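Local coordinates for protein endoglucanase (PDB 2C4X) that binds beta-glucan chains, including xyloglucan, through a carbohydrate-binding module that follows a PKD domain at the end of an enzyme that is probably a cellulase, at residues Y63-K66 against T70-V73; T97-N100 against F105-G108; N126-E129 against E135-L138; M166-W171 against I181-M186; E194-S199 against P225-Q230. The protein carries 1 engineered substitution. One frame throughout, in Å; residues are numbered along the deposited sequence.

Contact 1 (Y63-K66 against T70-V73)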
# COMPACT_ATOMS: atom_id res chain seq x y z
N TYR A 63 18.59 -12.77 -7.86
CA TYR A 63 17.32 -13.19 -8.43
C TYR A 63 16.43 -11.99 -8.80
O TYR A 63 16.49 -10.96 -8.15
CB TYR A 63 16.58 -14.13 -7.45
CG TYR A 63 15.48 -14.90 -8.13
CD1 TYR A 63 15.77 -15.94 -9.00
CD2 TYR A 63 14.14 -14.54 -7.95
CE1 TYR A 63 14.78 -16.63 -9.66
CE2 TYR A 63 13.12 -15.24 -8.60
CZ TYR A 63 13.45 -16.28 -9.45
OH TYR A 63 12.47 -16.97 -10.12
N LYS A 64 15.62 -12.16 -9.85
CA LYS A 64 14.67 -11.14 -10.31
C LYS A 64 13.27 -11.73 -10.39
O LYS A 64 13.09 -12.83 -10.91
CB LYS A 64 15.06 -10.65 -11.71
CG LYS A 64 16.42 -10.01 -11.82
CD LYS A 64 16.75 -9.62 -13.26
CE LYS A 64 17.49 -10.72 -13.98
NZ LYS A 64 17.96 -10.30 -15.35
N TYR A 65 12.28 -11.00 -9.87
CA TYR A 65 10.88 -11.42 -9.98
C TYR A 65 10.22 -10.65 -11.12
O TYR A 65 10.38 -9.43 -11.25
CB TYR A 65 10.13 -11.16 -8.68
CG TYR A 65 10.56 -12.05 -7.54
CD1 TYR A 65 9.97 -13.30 -7.35
CD2 TYR A 65 11.56 -11.65 -6.65
CE1 TYR A 65 10.36 -14.13 -6.29
CE2 TYR A 65 11.96 -12.47 -5.59
CZ TYR A 65 11.35 -13.71 -5.42
OH TYR A 65 11.72 -14.54 -4.38
N LYS A 66 9.49 -11.37 -11.96
CA LYS A 66 8.90 -10.72 -13.13
C LYS A 66 7.57 -10.06 -12.81
O LYS A 66 7.22 -9.06 -13.43
CB LYS A 66 8.79 -11.69 -14.31
CG LYS A 66 7.45 -12.31 -14.56
CD LYS A 66 7.35 -12.75 -16.00
CE LYS A 66 6.21 -13.74 -16.21
NZ LYS A 66 6.36 -15.01 -15.41
N THR A 70 3.73 -11.03 -3.18
CA THR A 70 4.42 -11.40 -1.96
C THR A 70 4.84 -12.86 -2.07
O THR A 70 4.00 -13.75 -2.23
CB THR A 70 3.51 -11.15 -0.74
OG1 THR A 70 3.19 -9.75 -0.68
CG2 THR A 70 4.21 -11.54 0.55
N TYR A 71 6.15 -13.09 -2.00
CA TYR A 71 6.73 -14.40 -2.21
C TYR A 71 7.35 -14.96 -0.92
O TYR A 71 8.00 -14.22 -0.18
CB TYR A 71 7.79 -14.32 -3.31
CG TYR A 71 7.23 -13.82 -4.63
CD1 TYR A 71 6.66 -14.72 -5.53
CD2 TYR A 71 7.24 -12.45 -4.96
CE1 TYR A 71 6.14 -14.28 -6.75
CE2 TYR A 71 6.70 -12.00 -6.20
CZ TYR A 71 6.16 -12.92 -7.07
OH TYR A 71 5.64 -12.53 -8.27
N LYS A 72 7.15 -16.25 -0.66
CA LYS A 72 7.84 -16.93 0.43
C LYS A 72 9.12 -17.55 -0.11
O LYS A 72 9.07 -18.40 -1.00
CB LYS A 72 6.95 -18.02 1.04
CG LYS A 72 5.64 -17.51 1.61
CD LYS A 72 4.67 -18.67 1.94
CE LYS A 72 4.95 -19.29 3.29
NZ LYS A 72 3.74 -20.05 3.79
N VAL A 73 10.26 -17.11 0.42
CA VAL A 73 11.56 -17.61 -0.02
C VAL A 73 12.05 -18.57 1.05
O VAL A 73 12.20 -18.18 2.21
CB VAL A 73 12.58 -16.47 -0.27
CG1 VAL A 73 13.96 -17.02 -0.72
CG2 VAL A 73 12.01 -15.48 -1.29

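Contact 2 (T97-N100 against F105-G108). With CA (calcium ion), chain C; EDO (1,2-ethanediol), chain E.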
# COMPACT_ATOMS: atom_id res chain seq x y z
N THR A 97 6.82 -0.24 -13.15
CA THR A 97 6.09 0.84 -13.82
C THR A 97 4.61 0.52 -13.73
O THR A 97 4.22 -0.60 -13.41
CB THR A 97 6.48 0.98 -15.32
OG1 THR A 97 6.19 -0.24 -16.01
CG2 THR A 97 7.97 1.31 -15.48
N GLY A 98 3.78 1.51 -14.01
CA GLY A 98 2.33 1.31 -13.96
C GLY A 98 1.76 1.30 -12.56
O GLY A 98 2.49 1.43 -11.57
N ASP A 99 0.45 1.12 -12.48
CA ASP A 99 -0.29 1.19 -11.22
C ASP A 99 -1.54 0.33 -11.38
O ASP A 99 -2.46 0.68 -12.12
CB ASP A 99 -0.67 2.65 -10.95
CG ASP A 99 -1.37 2.85 -9.60
OD1 ASP A 99 -1.69 1.88 -8.89
OD2 ASP A 99 -1.61 4.03 -9.26
N ASN A 100 -1.54 -0.82 -10.71
CA ASN A 100 -2.65 -1.77 -10.77
C ASN A 100 -3.65 -1.60 -9.61
O ASN A 100 -4.46 -2.50 -9.34
CB ASN A 100 -2.12 -3.21 -10.82
CG ASN A 100 -1.29 -3.49 -12.07
OD1 ASN A 100 -0.23 -4.13 -12.00
ND2 ASN A 100 -1.77 -3.02 -13.22
N PHE A 105 -5.97 5.77 -11.65
CA PHE A 105 -6.09 7.01 -12.43
C PHE A 105 -5.22 7.09 -13.70
O PHE A 105 -5.03 8.17 -14.26
CB PHE A 105 -5.91 8.24 -11.52
CG PHE A 105 -6.81 8.21 -10.32
CD1 PHE A 105 -8.18 8.43 -10.46
CD2 PHE A 105 -6.30 7.92 -9.06
CE1 PHE A 105 -9.03 8.39 -9.37
CE2 PHE A 105 -7.14 7.88 -7.94
CZ PHE A 105 -8.51 8.12 -8.10
N GLU A 106 -4.74 5.93 -14.16
CA GLU A 106 -3.85 5.86 -15.32
C GLU A 106 -4.58 6.01 -16.66
O GLU A 106 -3.93 6.19 -17.70
CB GLU A 106 -3.01 4.57 -15.30
CG GLU A 106 -2.18 4.37 -14.01
CD GLU A 106 -1.12 5.44 -13.81
OE1 GLU A 106 -0.38 5.76 -14.76
OE2 GLU A 106 -1.02 5.99 -12.70
N ASP A 107 -5.91 5.92 -16.64
CA ASP A 107 -6.70 6.11 -17.86
C ASP A 107 -7.04 7.58 -18.13
O ASP A 107 -7.70 7.89 -19.13
CB ASP A 107 -7.96 5.23 -17.86
CG ASP A 107 -8.99 5.64 -16.80
OD1 ASP A 107 -8.76 6.61 -16.05
OD2 ASP A 107 -10.04 4.97 -16.73
N GLY A 108 -6.58 8.48 -17.25
CA GLY A 108 -6.76 9.92 -17.44
C GLY A 108 -8.08 10.46 -16.93
O GLY A 108 -8.35 11.66 -17.03
CA CA C . -1.55 6.28 -10.35
C1 EDO E . -10.28 5.14 -13.41
O1 EDO E . -9.55 6.38 -13.42
C2 EDO E . -10.09 4.43 -12.08
O2 EDO E . -8.70 4.42 -11.75

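Contact 3 (N126-E129 against E135-L138). With CA (calcium ion), chain C.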
# COMPACT_ATOMS: atom_id res chain seq x y z
N ASN A 126 -7.43 15.04 -13.15
CA ASN A 126 -6.43 14.00 -13.35
C ASN A 126 -5.11 14.64 -13.79
O ASN A 126 -5.06 15.37 -14.78
CB ASN A 126 -6.92 12.96 -14.35
CG ASN A 126 -5.95 11.79 -14.50
OD1 ASN A 126 -4.81 11.97 -14.91
ND2 ASN A 126 -6.41 10.59 -14.15
N THR A 127 -4.04 14.35 -13.05
CA THR A 127 -2.77 15.06 -13.19
C THR A 127 -1.57 14.14 -13.41
O THR A 127 -1.58 12.98 -13.00
CB THR A 127 -2.50 15.96 -11.95
OG1 THR A 127 -1.34 16.77 -12.19
CG2 THR A 127 -2.26 15.12 -10.69
N THR A 128 -0.53 14.68 -14.05
CA THR A 128 0.77 14.02 -14.14
C THR A 128 1.80 14.72 -13.25
O THR A 128 2.96 14.29 -13.19
CB THR A 128 1.31 13.97 -15.60
OG1 THR A 128 1.39 15.30 -16.13
CG2 THR A 128 0.42 13.13 -16.51
N GLU A 129 1.39 15.78 -12.56
CA GLU A 129 2.30 16.59 -11.74
C GLU A 129 2.89 15.82 -10.57
O GLU A 129 4.09 15.91 -10.29
CB GLU A 129 1.61 17.88 -11.26
CG GLU A 129 1.41 18.91 -12.37
CD GLU A 129 0.53 20.09 -11.96
OE1 GLU A 129 0.12 20.19 -10.78
OE2 GLU A 129 0.26 20.94 -12.84
N GLU A 135 2.01 7.07 -13.71
CA GLU A 135 2.28 8.42 -14.17
C GLU A 135 1.22 9.43 -13.72
O GLU A 135 1.45 10.63 -13.79
CB GLU A 135 2.45 8.43 -15.69
CG GLU A 135 3.69 7.67 -16.18
CD GLU A 135 3.63 7.32 -17.65
OE1 GLU A 135 2.51 7.15 -18.18
OE2 GLU A 135 4.70 7.21 -18.29
N ARG A 136 0.08 8.94 -13.23
CA ARG A 136 -1.07 9.82 -12.98
C ARG A 136 -1.73 9.63 -11.62
O ARG A 136 -1.56 8.60 -10.97
CB ARG A 136 -2.12 9.64 -14.08
CG ARG A 136 -1.65 10.07 -15.46
CD ARG A 136 -2.72 9.87 -16.50
NE ARG A 136 -2.35 10.53 -17.74
CZ ARG A 136 -2.65 11.79 -18.04
NH1 ARG A 136 -3.35 12.55 -17.20
NH2 ARG A 136 -2.24 12.29 -19.21
N GLY A 137 -2.47 10.64 -11.19
CA GLY A 137 -3.27 10.59 -9.97
C GLY A 137 -4.28 11.73 -10.03
O GLY A 137 -4.50 12.30 -11.10
N LEU A 138 -4.89 12.04 -8.89
CA LEU A 138 -5.80 13.18 -8.80
C LEU A 138 -5.11 14.38 -8.17
O LEU A 138 -4.24 14.24 -7.30
CB LEU A 138 -7.07 12.83 -8.01
CG LEU A 138 -8.02 11.80 -8.62
CD1 LEU A 138 -9.29 11.64 -7.76
CD2 LEU A 138 -8.38 12.14 -10.07
CA CA C . -1.55 6.28 -10.35
O HOH W 1 3.71 11.69 -14.25

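Contact 4 (M166-W171 against I181-M186)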
# COMPACT_ATOMS: atom_id res chain seq x y z
N MSE A 166 -9.20 -0.67 3.03
CA MSE A 166 -8.77 0.17 1.92
C MSE A 166 -7.50 0.93 2.31
O MSE A 166 -7.37 1.36 3.45
CB MSE A 166 -9.86 1.19 1.57
CG MSE A 166 -11.12 0.62 0.96
SE MSE A 166 -12.68 1.71 1.46
CE MSE A 166 -13.01 0.85 3.20
N THR A 167 -6.60 1.10 1.34
CA THR A 167 -5.40 1.91 1.52
C THR A 167 -5.46 3.14 0.61
O THR A 167 -5.61 3.02 -0.61
CB THR A 167 -4.13 1.08 1.21
OG1 THR A 167 -4.05 -0.01 2.13
CG2 THR A 167 -2.87 1.92 1.34
N PHE A 168 -5.36 4.33 1.21
CA PHE A 168 -5.35 5.60 0.48
C PHE A 168 -3.93 6.15 0.50
O PHE A 168 -3.21 5.99 1.49
CB PHE A 168 -6.26 6.63 1.15
CG PHE A 168 -7.73 6.26 1.16
CD1 PHE A 168 -8.23 5.26 2.01
CD2 PHE A 168 -8.62 6.95 0.34
CE1 PHE A 168 -9.59 4.94 2.02
CE2 PHE A 168 -9.99 6.65 0.34
CZ PHE A 168 -10.48 5.64 1.19
N ARG A 169 -3.52 6.79 -0.59
CA ARG A 169 -2.29 7.59 -0.60
C ARG A 169 -2.61 9.05 -0.87
O ARG A 169 -3.21 9.39 -1.90
CB ARG A 169 -1.27 7.05 -1.61
CG ARG A 169 -0.56 5.79 -1.14
CD ARG A 169 -1.32 4.52 -1.50
NE ARG A 169 -0.54 3.33 -1.13
CZ ARG A 169 -0.71 2.12 -1.66
NH1 ARG A 169 -1.64 1.91 -2.59
NH2 ARG A 169 0.05 1.11 -1.26
N ILE A 170 -2.22 9.92 0.06
CA ILE A 170 -2.62 11.32 0.02
C ILE A 170 -1.40 12.20 0.25
O ILE A 170 -0.73 12.10 1.28
CB ILE A 170 -3.72 11.63 1.10
CG1 ILE A 170 -4.85 10.60 1.05
CG2 ILE A 170 -4.29 13.05 0.93
CD1 ILE A 170 -5.79 10.62 2.26
N TRP A 171 -1.10 13.06 -0.72
CA TRP A 171 -0.02 14.03 -0.61
C TRP A 171 -0.60 15.30 0.01
O TRP A 171 -1.43 15.97 -0.60
CB TRP A 171 0.57 14.32 -1.99
CG TRP A 171 1.95 14.96 -1.97
CD1 TRP A 171 3.14 14.31 -2.05
CD2 TRP A 171 2.26 16.36 -1.88
NE1 TRP A 171 4.18 15.21 -2.01
CE2 TRP A 171 3.67 16.47 -1.91
CE3 TRP A 171 1.48 17.52 -1.78
CZ2 TRP A 171 4.32 17.71 -1.84
CZ3 TRP A 171 2.13 18.76 -1.71
CH2 TRP A 171 3.54 18.84 -1.74
N ILE A 181 -7.75 15.84 8.27
CA ILE A 181 -8.07 15.19 7.02
C ILE A 181 -8.50 13.76 7.36
O ILE A 181 -8.01 13.18 8.33
CB ILE A 181 -6.85 15.23 6.05
CG1 ILE A 181 -7.24 14.75 4.65
CG2 ILE A 181 -5.64 14.48 6.62
CD1 ILE A 181 -6.27 15.20 3.56
N GLN A 182 -9.44 13.21 6.60
CA GLN A 182 -9.90 11.85 6.87
C GLN A 182 -10.48 11.12 5.67
O GLN A 182 -11.51 11.54 5.13
CB GLN A 182 -10.86 11.81 8.07
CG GLN A 182 -12.17 12.57 7.93
CD GLN A 182 -12.97 12.57 9.21
OE1 GLN A 182 -12.82 11.68 10.05
NE2 GLN A 182 -13.83 13.58 9.38
N PRO A 183 -9.85 9.99 5.29
CA PRO A 183 -10.51 9.07 4.36
C PRO A 183 -11.74 8.53 5.08
O PRO A 183 -11.70 8.33 6.30
CB PRO A 183 -9.49 7.94 4.18
CG PRO A 183 -8.20 8.49 4.68
CD PRO A 183 -8.53 9.49 5.72
N TYR A 184 -12.82 8.31 4.33
CA TYR A 184 -14.03 7.79 4.91
C TYR A 184 -14.76 6.86 3.96
O TYR A 184 -14.57 6.91 2.74
CB TYR A 184 -14.97 8.92 5.36
CG TYR A 184 -15.59 9.70 4.21
CD1 TYR A 184 -16.81 9.29 3.63
CD2 TYR A 184 -14.99 10.86 3.74
CE1 TYR A 184 -17.38 10.01 2.59
CE2 TYR A 184 -15.55 11.59 2.70
CZ TYR A 184 -16.74 11.17 2.13
OH TYR A 184 -17.28 11.92 1.11
N ILE A 185 -15.58 6.01 4.55
CA ILE A 185 -16.58 5.27 3.81
C ILE A 185 -17.90 5.36 4.56
O ILE A 185 -17.96 5.13 5.78
CB ILE A 185 -16.17 3.81 3.49
CG1 ILE A 185 -17.17 3.20 2.50
CG2 ILE A 185 -16.05 2.98 4.78
CD1 ILE A 185 -16.63 2.07 1.69
N MSE A 186 -18.94 5.73 3.83
CA MSE A 186 -20.22 6.04 4.41
C MSE A 186 -21.32 5.22 3.73
O MSE A 186 -21.91 5.67 2.75
CB MSE A 186 -20.48 7.55 4.28
CG MSE A 186 -21.78 8.01 4.90
SE MSE A 186 -21.94 9.97 4.98
CE MSE A 186 -21.52 10.36 3.14

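Contact 5 (E194-S199 against P225-Q230)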
# COMPACT_ATOMS: atom_id res chain seq x y z
N GLU A 194 -30.82 6.12 7.13
CA GLU A 194 -29.80 5.61 8.04
C GLU A 194 -28.44 5.74 7.39
O GLU A 194 -28.26 5.34 6.24
CB GLU A 194 -30.04 4.14 8.40
CG GLU A 194 -31.35 3.91 9.13
CD GLU A 194 -31.66 2.45 9.30
OE1 GLU A 194 -30.89 1.74 9.99
OE2 GLU A 194 -32.69 2.01 8.75
N VAL A 195 -27.49 6.30 8.13
CA VAL A 195 -26.17 6.56 7.62
C VAL A 195 -25.13 6.02 8.62
O VAL A 195 -25.28 6.19 9.84
CB VAL A 195 -25.99 8.08 7.42
CG1 VAL A 195 -24.60 8.42 6.93
CG2 VAL A 195 -27.06 8.63 6.47
N LEU A 196 -24.10 5.36 8.10
CA LEU A 196 -23.00 4.89 8.96
C LEU A 196 -21.72 5.62 8.59
O LEU A 196 -21.37 5.70 7.43
CB LEU A 196 -22.78 3.38 8.82
CG LEU A 196 -24.00 2.47 8.97
CD1 LEU A 196 -23.60 1.00 8.74
CD2 LEU A 196 -24.65 2.62 10.34
N TRP A 197 -21.02 6.12 9.59
CA TRP A 197 -19.80 6.87 9.35
C TRP A 197 -18.58 6.07 9.79
O TRP A 197 -18.46 5.70 10.96
CB TRP A 197 -19.86 8.22 10.05
CG TRP A 197 -18.64 9.06 9.82
CD1 TRP A 197 -17.62 9.26 10.68
CD2 TRP A 197 -18.32 9.81 8.63
NE1 TRP A 197 -16.68 10.10 10.13
CE2 TRP A 197 -17.08 10.44 8.86
CE3 TRP A 197 -18.96 9.99 7.40
CZ2 TRP A 197 -16.47 11.25 7.91
CZ3 TRP A 197 -18.36 10.80 6.45
CH2 TRP A 197 -17.12 11.42 6.71
N ASN A 198 -17.71 5.77 8.83
CA ASN A 198 -16.41 5.14 9.11
C ASN A 198 -15.32 6.01 8.53
O ASN A 198 -15.38 6.39 7.36
CB ASN A 198 -16.35 3.75 8.48
CG ASN A 198 -17.55 2.90 8.86
OD1 ASN A 198 -17.56 2.29 9.92
ND2 ASN A 198 -18.57 2.88 8.00
N SER A 199 -14.32 6.35 9.34
CA SER A 199 -13.24 7.21 8.86
C SER A 199 -11.94 6.98 9.60
O SER A 199 -11.92 6.40 10.69
CB SER A 199 -13.65 8.69 8.98
OG SER A 199 -13.54 9.14 10.32
N PRO A 225 -24.29 -5.45 3.34
CA PRO A 225 -23.58 -5.42 2.05
C PRO A 225 -24.39 -4.82 0.88
O PRO A 225 -23.81 -4.48 -0.15
CB PRO A 225 -23.26 -6.89 1.78
CG PRO A 225 -24.27 -7.66 2.57
CD PRO A 225 -24.60 -6.83 3.78
N THR A 226 -25.70 -4.68 1.05
CA THR A 226 -26.57 -4.16 -0.01
C THR A 226 -26.70 -2.63 -0.01
O THR A 226 -27.21 -2.05 -0.97
CB THR A 226 -27.97 -4.82 0.04
OG1 THR A 226 -28.60 -4.53 1.29
CG2 THR A 226 -27.86 -6.34 -0.12
N TRP A 227 -26.24 -1.98 1.07
CA TRP A 227 -26.37 -0.53 1.21
C TRP A 227 -25.42 0.17 0.26
O TRP A 227 -24.23 -0.19 0.21
CB TRP A 227 -26.05 -0.10 2.64
CG TRP A 227 -27.14 -0.36 3.64
CD1 TRP A 227 -28.20 -1.23 3.51
CD2 TRP A 227 -27.27 0.23 4.94
NE1 TRP A 227 -28.97 -1.20 4.65
CE2 TRP A 227 -28.42 -0.32 5.54
CE3 TRP A 227 -26.51 1.18 5.66
CZ2 TRP A 227 -28.85 0.05 6.83
CZ3 TRP A 227 -26.94 1.55 6.93
CH2 TRP A 227 -28.10 0.99 7.50
N PRO A 228 -25.92 1.16 -0.51
CA PRO A 228 -25.02 1.98 -1.31
C PRO A 228 -23.99 2.67 -0.40
O PRO A 228 -24.26 2.88 0.79
CB PRO A 228 -25.95 2.98 -2.00
CG PRO A 228 -27.21 2.96 -1.22
CD PRO A 228 -27.33 1.57 -0.68
N GLN A 229 -22.82 2.98 -0.96
CA GLN A 229 -21.71 3.52 -0.18
C GLN A 229 -21.13 4.77 -0.82
O GLN A 229 -20.98 4.83 -2.05
CB GLN A 229 -20.59 2.48 -0.06
CG GLN A 229 -21.02 1.15 0.52
CD GLN A 229 -19.99 0.05 0.30
OE1 GLN A 229 -19.07 0.18 -0.51
NE2 GLN A 229 -20.15 -1.06 1.02
N GLN A 230 -20.82 5.76 -0.00
CA GLN A 230 -19.99 6.88 -0.45
C GLN A 230 -18.60 6.72 0.16
O GLN A 230 -18.47 6.60 1.38
CB GLN A 230 -20.60 8.22 -0.05
CG GLN A 230 -19.82 9.42 -0.57
CD GLN A 230 -20.45 10.73 -0.15
OE1 GLN A 230 -19.82 11.54 0.52
NE2 GLN A 230 -21.71 10.93 -0.55

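Contact 1 (Y63-K66 against T70-V73)
Two tyrosines, Y65 and Y71, show how an offset stack can join a loop to a strand without any polar bond between the two. Their ring centroids lie 4.3 Å apart and the planes are inclined by 23°, so the rings overlap by part of their faces. The overlap is closest where Y65 CE1 meets Y71 CG, at 3.6 Å. In both residues CG stands beside the backbone N, anti to the carbonyl carbon (chi1 -69° in Y65 and -59° in Y71), and the rings slide past one another with their hydroxyls carried in opposite directions. The opposite face of Y65 receives the edge of Y63, whose CE2 stands 3.7 Å above the centre of the Y65 ring, so that Y65 has a stacked neighbour on one side and an edge-on one on the other.

This is the interior of the PKD domain, an immunoglobulin-like beta sandwich. Strand 60-63, which runs into the Y65 loop, pairs with strand 27-30, while Y71 and V73 belong to strand 69-79, hydrogen-bonded to strand 84-93 in the other sheet. At the deep end Y65 OH rests 3.2 Å from V73 CG2, a snug fit for a hydroxyl that is already hydrogen-bonded to F48 O.

The other end is looser. Y71 is partly exposed, and its OH turns back to N67 O in the short connection between the segments. K66 and K72, both exposed, point their CB atoms away from the stack and stay outside it.

Contact 2 (T97-N100 against F105-G108)
The backbones of D99 and E106 come no nearer than 7.2 Å between their CA atoms, D99 in an extended conformation and E106 in the type I turn F105-G108, whose closing bond from G108 N to F105 O is weak at 3.4 Å. What joins them is a calcium ion between two carboxylates. D99 OD2 binds it at 2.5 Å and E106 OE2 at 2.4 Å. The side chains approach at about a right angle, with their carboxylate planes 47° apart.

Each reaches the ion in its own way. D99 extends its CG opposite the backbone N (chi1 -176°), whereas E106 folds at chi2 (-63°) and brings OE2 round to 3.8 Å from D99 CB. The oxygens not spent on the metal are also held: D99 OD1 by the hydroxyl of S101, E106 OE1 by the backbone N of E135. Backbone carbonyls of N104, K133 and R136 and both carboxylate oxygens of D248 complete a sevenfold shell.

On the far flank of the turn, an ethanediol, probably from the crystallisation liquor, accepts from F105 N through O2 (3.0 Å) and donates through O1 to D107 OD1 (2.8 Å).

D99 OD2 and E106 OE2 stand only 4.0 Å apart, a spacing of like charges that the calcium probably makes tolerable. By gathering ligands from this loop, from the loop of K133 and R136 and from D248 in strand 241-251, the ion probably has a structural role, pinning the loop to the sandwich.

Contact 3 (N126-E129 against E135-L138)
G137 O is gripped twice from the opposite strand: T127 N donates to it in a nearly straight bond of 2.9 Å (172° at the hydrogen), and N126 CA adds a CH...O contact. The return bond runs from G137 N to T127 O at 3.1 Å. Together they form a hydrogen-bonded antiparallel pair near the loop end of the beta hairpin made by strands 120-127 and 137-145, with N126 and L138 as the adjoining non-hydrogen-bonded pair.

Side chains extend the ladder outward. R136 NH1 donates to N126 OD1 at 2.8 Å, and that oxygen lies at the edge of the guanidinium, close to its plane, though the donor sits above the carbonyl plane of the amide. The two side chains cross at about a right angle. N126 ND2 is occupied on its own account by F105 O and T109 O, which fixes the rotation of the amide. As the strand ends, T127 OG1, set opposite its backbone N (chi1 -173°), accepts from E129 N at 2.9 Å, an ST turn.

R136 faces two ways: its carbonyl O binds the calcium at 2.4 Å, while T128 CG2 covers its guanidinium, 3.7 Å from CZ and over the centre of one face.

Contact 4 (M166-W171 against I181-M186)
A chi1 of -64° places the CG of F168 beside its backbone N and lays the ring beneath P183, while I181 and I185, with CG1 opposite the backbone N (chi1 -171° and -170°), send their CD1 atoms forward to meet I170 and M166. The result is a row of interlocking apolar groups between two strands, 166-171 and 181-186, whose axes come within 9.1 Å of each other as they cross at an angle.

F168 and P183 carry the middle. P183 CB stands 3.6 Å from the ring centroid, almost on the ring normal, in a CH-pi contact over the face. The neighbouring P183 CG reaches the CD1 of I170 at 4.0 Å, so the pyrrolidine touches an aromatic face with one carbon and an aliphatic tip with the next. I170 uses its other branch as well, CG2 meeting I181 CD1 at 3.9 Å. At the far end the selenium of selenomethionine M166 touches I185 CD1 at 4.0 Å, and its CE methyl lies near I185 CG2.

The two strands belong to different five-stranded sheets, which face each other as the halves of a beta sandwich. I215 and I245 help close the same core, whereas Y184, pointing away, stacks on W197.

Every group that meets here is apolar and buried. Cohesion therefore rests on dispersion and on exclusion of water, with the CH-pi pair as its one oriented element, and both strands leave their backbone polar groups to partners within their own sheets.

Contact 5 (E194-S199 against P225-Q230)
This is a small surface contact in which an indole bridges two loop ends at one edge of the carbohydrate-binding module. Residues 194-197 lead into strand 198-203 and residues 225-228 into strand 229-238, and these two strands flank strand 178-187 on either side in the same sheet. Since a strand lies between them, the backbones stay well separated, L196 and Q229 having the nearest CA atoms at 9.3 Å.

W227 closes the distance with its six-membered ring. L196 CG approaches CZ3 of W227 at 3.7 Å, and L196 CD1 lies 3.8 Å from the same atom. The leucine and the tryptophan side chains cross at about a right angle. Next along the rim, E194 CB lies 3.8 Å from W227 CH2. Extended beyond CG (chi2 172°), the glutamate runs past the indole, its OE1 also 3.8 Å from W227 CH2 and its carboxylate plane turned 83° from the ring plane. The contact is thus mainly aliphatic and aromatic, with a carboxylate beside it.

Neighbouring residues seat both arms on the end of the intervening strand: L196 shares a backbone hydrogen bond with P187 and P228 with H188, while T189 holds E194 N through its hydroxyl and touches the indole. The contact thus joins two loops that lead into strands 198-203 and 229-238, the neighbours of strand 178-187 in one five-stranded antiparallel sheet of the module's beta sandwich.

Taken from the N terminus, the five contacts follow in series; none nests in or crosses another. Contact 1 closes a short connection inside the PKD domain and lies about 38 Å, centre to centre, from contact 5. After the linker, contact 2 closes a small loop at the calcium, and contact 3 closes the hairpin behind it; the two touch and share that ion, which also takes in D248 of strand 241-251. Contacts 3 and 4 reach the same sheet. Contact 4 joins that sheet to its partner across the sandwich, and contact 5, closing the longest loop, ties together strands on both sides of 178-187, the strand through which it meets contact 4.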